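Side-chain contacts in glutathione S-transferase domain (Xanthobacter autotrophicus, PDB 4HZ2), which binds glutathione and probably acts as a glutathione transferase, working as a dimer of two-domain subunits: residues 130-133 against 134-138; 107-110 against 111-115. One frame throughout, in Å; residues are numbered along the deposited sequence.

Contact 1 of 2, residues 130-133 against 134-138; sequences ARYL and KSWLR
Lys134 N donates to Ala130 O at 2.9 Å, an ordinary i to i+4 bond near the end of helix 107-137 in the all-helical C-terminal domain of the glutathione transferase fold. Ser135 N repeats the pattern to Arg131 O, but the next turn widens into a pi-type turn: Leu137 N reaches back five residues to Tyr132 O at 2.8 Å, almost straight at the hydrogen. Trp136 N, in the widened turn, makes weak bonds to both Arg131 O and Tyr132 O. Arg138, with positive phi, leaves the helix. On the side toward the glutathione site, Trp136 and Leu137 lie to the same side of the Tyr132 ring plane, Trp136 by CD1 and CE1, Leu137 by CE2 and CZ. Tyr132 and Trp136 both hold CG anti to the backbone N (chi1 -176° and -168°), which brings their rings together at a slant, planes 49° apart. Tyr132 CE1 rides over one face of the indole, toward its rim, while CD1 comes 3.7 Å from Trp136 CG. The indole packs on Leu222 and Leu226 and is near Ser31, a glutathione-binding residue. Arg131 NH1 stands at the edge of the indole; NE forms a salt bridge to Glu192, and NH2 bonds to Gly30 O, tying the helix to the N-terminal domain. Ser135 OG bonds to Glu192 O, and Lys134 NZ pairs with Asp194. Leu133 packs on Leu147 of helix 144-165 and lightly on Leu137. The tyrosine ring meets that leucine more closely, with Tyr132 CE2 3.5 Å from Leu137 CD1.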
loop_
_atom_site.group_PDB
_atom_site.type_symbol
_atom_site.label_atom_id
_atom_site.label_comp_id
_atom_site.label_asym_id
_atom_site.label_seq_id
_atom_site.Cartn_x
_atom_site.Cartn_y
_atom_site.Cartn_z
ATOM N N ALA B 130 -1.641 1.896 -16.367
ATOM C CA ALA B 130 -2.078 2.400 -17.674
ATOM C C ALA B 130 -0.920 3.056 -18.440
ATOM O O ALA B 130 -0.766 2.852 -19.645
ATOM C CB ALA B 130 -3.240 3.382 -17.533
ATOM N N ARG B 131 -0.106 3.842 -17.742
ATOM C CA ARG B 131 1.096 4.434 -18.368
ATOM C C ARG B 131 2.046 3.336 -18.906
ATOM O O ARG B 131 2.586 3.437 -20.017
ATOM C CB ARG B 131 1.825 5.375 -17.408
ATOM C CG ARG B 131 3.260 5.736 -17.827
ATOM C CD ARG B 131 3.731 6.850 -16.911
ATOM N NE ARG B 131 5.090 7.357 -17.105
ATOM C CZ ARG B 131 6.175 6.829 -16.549
ATOM N NH1 ARG B 131 6.059 5.703 -15.832
ATOM N NH2 ARG B 131 7.374 7.410 -16.720
ATOM N N TYR B 132 2.227 2.281 -18.113
ATOM C CA TYR B 132 3.066 1.167 -18.508
ATOM C C TYR B 132 2.545 0.467 -19.771
ATOM O O TYR B 132 3.266 0.279 -20.758
ATOM C CB TYR B 132 3.185 0.185 -17.353
ATOM C CG TYR B 132 4.125 -0.956 -17.636
ATOM C CD1 TYR B 132 5.502 -0.757 -17.636
ATOM C CD2 TYR B 132 3.644 -2.221 -17.919
ATOM C CE1 TYR B 132 6.368 -1.801 -17.899
ATOM C CE2 TYR B 132 4.500 -3.267 -18.191
ATOM C CZ TYR B 132 5.860 -3.051 -18.177
ATOM O OH TYR B 132 6.710 -4.092 -18.441
ATOM N N LEU B 133 1.247 0.155 -19.773
ATOM C CA LEU B 133 0.663 -0.566 -20.900
ATOM C C LEU B 133 0.575 0.287 -22.167
ATOM O O LEU B 133 0.840 -0.220 -23.247
ATOM C CB LEU B 133 -0.715 -1.142 -20.555
ATOM C CG LEU B 133 -0.759 -2.121 -19.376
ATOM C CD1 LEU B 133 -2.201 -2.495 -19.049
ATOM C CD2 LEU B 133 0.081 -3.374 -19.640
ATOM N N LYS B 134 0.199 1.565 -22.033
ATOM C CA LYS B 134 0.004 2.464 -23.194
ATOM C C LYS B 134 1.298 3.056 -23.745
ATOM O O LYS B 134 1.524 3.091 -24.963
ATOM C CB LYS B 134 -0.884 3.644 -22.834
ATOM C CG LYS B 134 -2.339 3.327 -22.582
ATOM C CD LYS B 134 -3.033 4.607 -22.150
ATOM C CE LYS B 134 -4.492 4.356 -21.840
ATOM N NZ LYS B 134 -5.285 4.241 -23.098
ATOM N N SER B 135 2.120 3.577 -22.850
ATOM C CA SER B 135 3.283 4.383 -23.262
ATOM C C SER B 135 4.628 3.668 -23.110
ATOM O O SER B 135 5.633 4.076 -23.714
ATOM C CB SER B 135 3.276 5.707 -22.495
ATOM O OG SER B 135 2.112 6.472 -22.846
ATOM N N TRP B 136 4.666 2.608 -22.315
ATOM C CA TRP B 136 5.928 1.892 -22.127
ATOM C C TRP B 136 5.967 0.669 -23.046
ATOM O O TRP B 136 6.837 0.564 -23.915
ATOM C CB TRP B 136 6.087 1.489 -20.663
ATOM C CG TRP B 136 7.449 1.002 -20.257
ATOM C CD1 TRP B 136 8.234 0.077 -20.910
ATOM C CD2 TRP B 136 8.173 1.378 -19.071
ATOM N NE1 TRP B 136 9.405 -0.127 -20.210
ATOM C CE2 TRP B 136 9.397 0.657 -19.082
ATOM C CE3 TRP B 136 7.915 2.262 -18.006
ATOM C CZ2 TRP B 136 10.354 0.785 -18.055
ATOM C CZ3 TRP B 136 8.868 2.388 -16.988
ATOM C CH2 TRP B 136 10.073 1.655 -17.023
ATOM N N LEU B 137 4.989 -0.226 -22.890
ATOM C CA LEU B 137 4.896 -1.411 -23.742
ATOM C C LEU B 137 4.235 -1.082 -25.076
ATOM O O LEU B 137 4.599 -1.640 -26.111
ATOM C CB LEU B 137 4.084 -2.509 -23.049
ATOM C CG LEU B 137 4.666 -3.282 -21.869
ATOM C CD1 LEU B 137 3.687 -4.374 -21.455
ATOM C CD2 LEU B 137 6.022 -3.880 -22.226
ATOM N N ARG B 138 3.256 -0.184 -25.050
ATOM C CA ARG B 138 2.442 0.093 -26.234
ATOM C C ARG B 138 1.663 -1.166 -26.610
ATOM O O ARG B 138 1.717 -1.644 -27.751
ATOM C CB ARG B 138 3.307 0.588 -27.391
ATOM C CG ARG B 138 4.060 1.867 -27.071
ATOM C CD ARG B 138 5.090 2.166 -28.141
ATOM N NE ARG B 138 5.971 3.262 -27.759
ATOM C CZ ARG B 138 6.970 3.703 -28.517
ATOM N NH1 ARG B 138 7.204 3.136 -29.693
ATOM N NH2 ARG B 138 7.734 4.705 -28.107
#

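Contact 2 of 2, residues 107-110 against 111-115; sequences LART and RVHEW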
loop_
_atom_site.group_PDB
_atom_site.type_symbol
_atom_site.label_atom_id
_atom_site.label_comp_id
_atom_site.label_asym_id
_atom_site.label_seq_id
_atom_site.Cartn_x
_atom_site.Cartn_y
_atom_site.Cartn_z
ATOM N N LEU B 107 -0.734 13.350 14.254
ATOM C CA LEU B 107 -1.728 13.510 13.192
ATOM C C LEU B 107 -1.078 13.717 11.844
ATOM O O LEU B 107 -1.518 13.112 10.863
ATOM C CB LEU B 107 -2.665 14.695 13.484
ATOM C CG LEU B 107 -3.771 14.949 12.459
ATOM C CD1 LEU B 107 -4.746 13.781 12.440
ATOM C CD2 LEU B 107 -4.497 16.262 12.736
ATOM N N ALA B 108 -0.043 14.568 11.770
ATOM C CA ALA B 108 0.551 14.860 10.470
ATOM C C ALA B 108 1.189 13.590 9.870
ATOM O O ALA B 108 1.042 13.307 8.659
ATOM C CB ALA B 108 1.566 16.004 10.538
ATOM N N ARG B 109 1.911 12.825 10.672
ATOM C CA ARG B 109 2.520 11.587 10.178
ATOM C C ARG B 109 1.430 10.609 9.727
ATOM O O ARG B 109 1.554 9.920 8.708
ATOM C CB ARG B 109 3.346 10.955 11.290
ATOM C CG ARG B 109 3.891 9.599 10.931
ATOM C CD ARG B 109 4.988 9.691 9.888
ATOM N NE ARG B 109 5.911 8.574 10.031
ATOM C CZ ARG B 109 7.014 8.610 10.770
ATOM N NH1 ARG B 109 7.344 9.714 11.431
ATOM N NH2 ARG B 109 7.795 7.539 10.848
ATOM N N THR B 110 0.358 10.533 10.526
ATOM C CA THR B 110 -0.734 9.639 10.154
ATOM C C THR B 110 -1.377 10.049 8.826
ATOM O O THR B 110 -1.692 9.184 7.978
ATOM C CB THR B 110 -1.760 9.542 11.267
ATOM O OG1 THR B 110 -1.174 8.787 12.323
ATOM C CG2 THR B 110 -3.028 8.829 10.801
ATOM N N ARG B 111 -1.562 11.357 8.631
ATOM C CA ARG B 111 -2.083 11.830 7.337
ATOM C C ARG B 111 -1.156 11.441 6.193
ATOM O O ARG B 111 -1.624 11.046 5.110
ATOM C CB ARG B 111 -2.342 13.333 7.322
ATOM C CG ARG B 111 -3.430 13.746 8.297
ATOM C CD ARG B 111 -4.744 13.068 7.959
ATOM N NE ARG B 111 -5.834 13.624 8.758
ATOM C CZ ARG B 111 -6.895 12.925 9.145
ATOM N NH1 ARG B 111 -6.993 11.653 8.781
ATOM N NH2 ARG B 111 -7.847 13.511 9.880
ATOM N N VAL B 112 0.164 11.533 6.436
ATOM C CA VAL B 112 1.117 11.073 5.434
ATOM C C VAL B 112 0.904 9.567 5.141
ATOM O O VAL B 112 0.827 9.148 3.983
ATOM C CB VAL B 112 2.594 11.311 5.847
ATOM C CG1 VAL B 112 3.522 10.538 4.902
ATOM C CG2 VAL B 112 2.935 12.788 5.829
ATOM N N HIS B 113 0.854 8.734 6.187
ATOM C CA HIS B 113 0.624 7.294 5.992
ATOM C C HIS B 113 -0.606 7.034 5.161
ATOM O O HIS B 113 -0.580 6.165 4.287
ATOM C CB HIS B 113 0.493 6.551 7.329
ATOM C CG HIS B 113 1.742 6.576 8.146
ATOM N ND1 HIS B 113 1.727 6.547 9.522
ATOM C CD2 HIS B 113 3.059 6.549 7.781
ATOM C CE1 HIS B 113 2.976 6.539 9.975
ATOM N NE2 HIS B 113 3.800 6.559 8.944
ATOM N N GLU B 114 -1.696 7.747 5.466
ATOM C CA GLU B 114 -2.958 7.547 4.724
ATOM C C GLU B 114 -2.769 7.754 3.228
ATOM O O GLU B 114 -3.213 6.935 2.418
ATOM C CB GLU B 114 -4.060 8.462 5.260
ATOM C CG GLU B 114 -4.458 8.131 6.677
ATOM C CD GLU B 114 -5.473 9.115 7.216
ATOM O OE1 GLU B 114 -5.630 10.188 6.573
ATOM O OE2 GLU B 114 -6.087 8.839 8.277
ATOM N N TRP B 115 -2.103 8.841 2.852
ATOM C CA TRP B 115 -1.857 9.079 1.433
ATOM C C TRP B 115 -0.941 8.004 0.825
ATOM O O TRP B 115 -1.108 7.644 -0.350
ATOM C CB TRP B 115 -1.271 10.479 1.183
ATOM C CG TRP B 115 -2.234 11.559 1.392
ATOM C CD1 TRP B 115 -2.152 12.587 2.310
ATOM C CD2 TRP B 115 -3.403 11.830 0.591
ATOM N NE1 TRP B 115 -3.248 13.437 2.168
ATOM C CE2 TRP B 115 -3.988 13.016 1.090
ATOM C CE3 TRP B 115 -4.000 11.190 -0.506
ATOM C CZ2 TRP B 115 -5.182 13.534 0.576
ATOM C CZ3 TRP B 115 -5.192 11.733 -1.048
ATOM C CH2 TRP B 115 -5.754 12.903 -0.498
HETATM O O HOH W 1 6.067 5.498 10.119
HETATM O O HOH W 2 -0.477 6.352 11.147
#
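Arg109 and His113, one turn apart near the start of helix 107-137, meet with guanidinium and imidazole planes 72° apart in one of two Arg109 conformers. The backbone is regular alpha-helix: Arg111, Val112, His113 and Glu114 donate N-H to the carbonyls of Leu107, Ala108, Arg109 and Thr110. In that conformer one water accepts from Arg109 NH2 at 2.8 Å and also bonds to His113 NE2; another joins Thr110 OG1 to His113 ND1, lying in the ring plane 2.7 Å from that nitrogen. Arg109 O sits over a face of the same imidazole. Arg109 CG, anti to the backbone N (chi1 174°), comes 3.3 Å from His113 CE1, and the bend at chi2 keeps CD and NE near the ring. Arg111 NH1 bridges to Glu114 OE1 at 3.0 Å, on the syn side of the carboxylate, while Leu107 CD1 covers one face of the Arg111 guanidinium. These polar ends serve the dimer: in the second subunit Arg86 pairs with Glu114, Ala84 O takes Arg111 NH1, and His94 bonds Thr110 OG1. Within the chain, Arg109 NH1 bonds to Pro103 O and NH2 pairs with Glu97, Arg109 and His113 pack on Leu93 of helix 88-96, and Val112 rests on Ile178 of helix 178-187.

Contacts 1 and 2 mark the two ends of one long helix, 107-137, in the C-terminal domain. Contact 2 comes first along the chain, in the opening turns; contact 1 follows in the closing ones. Their centres lie 31 Å apart, on opposite sides of the chain's centre, and their nearest atoms about 17 Å apart, so they do not touch. Between them the helix carries Gln120, a glutathione-binding residue. The ends face different partners: contact 2 meets the second subunit, whereas contact 1 touches no other chain and lies beside the N-terminal domain's glutathione-binding residues. One helix thus connects the dimer interface with the surroundings of the glutathione site.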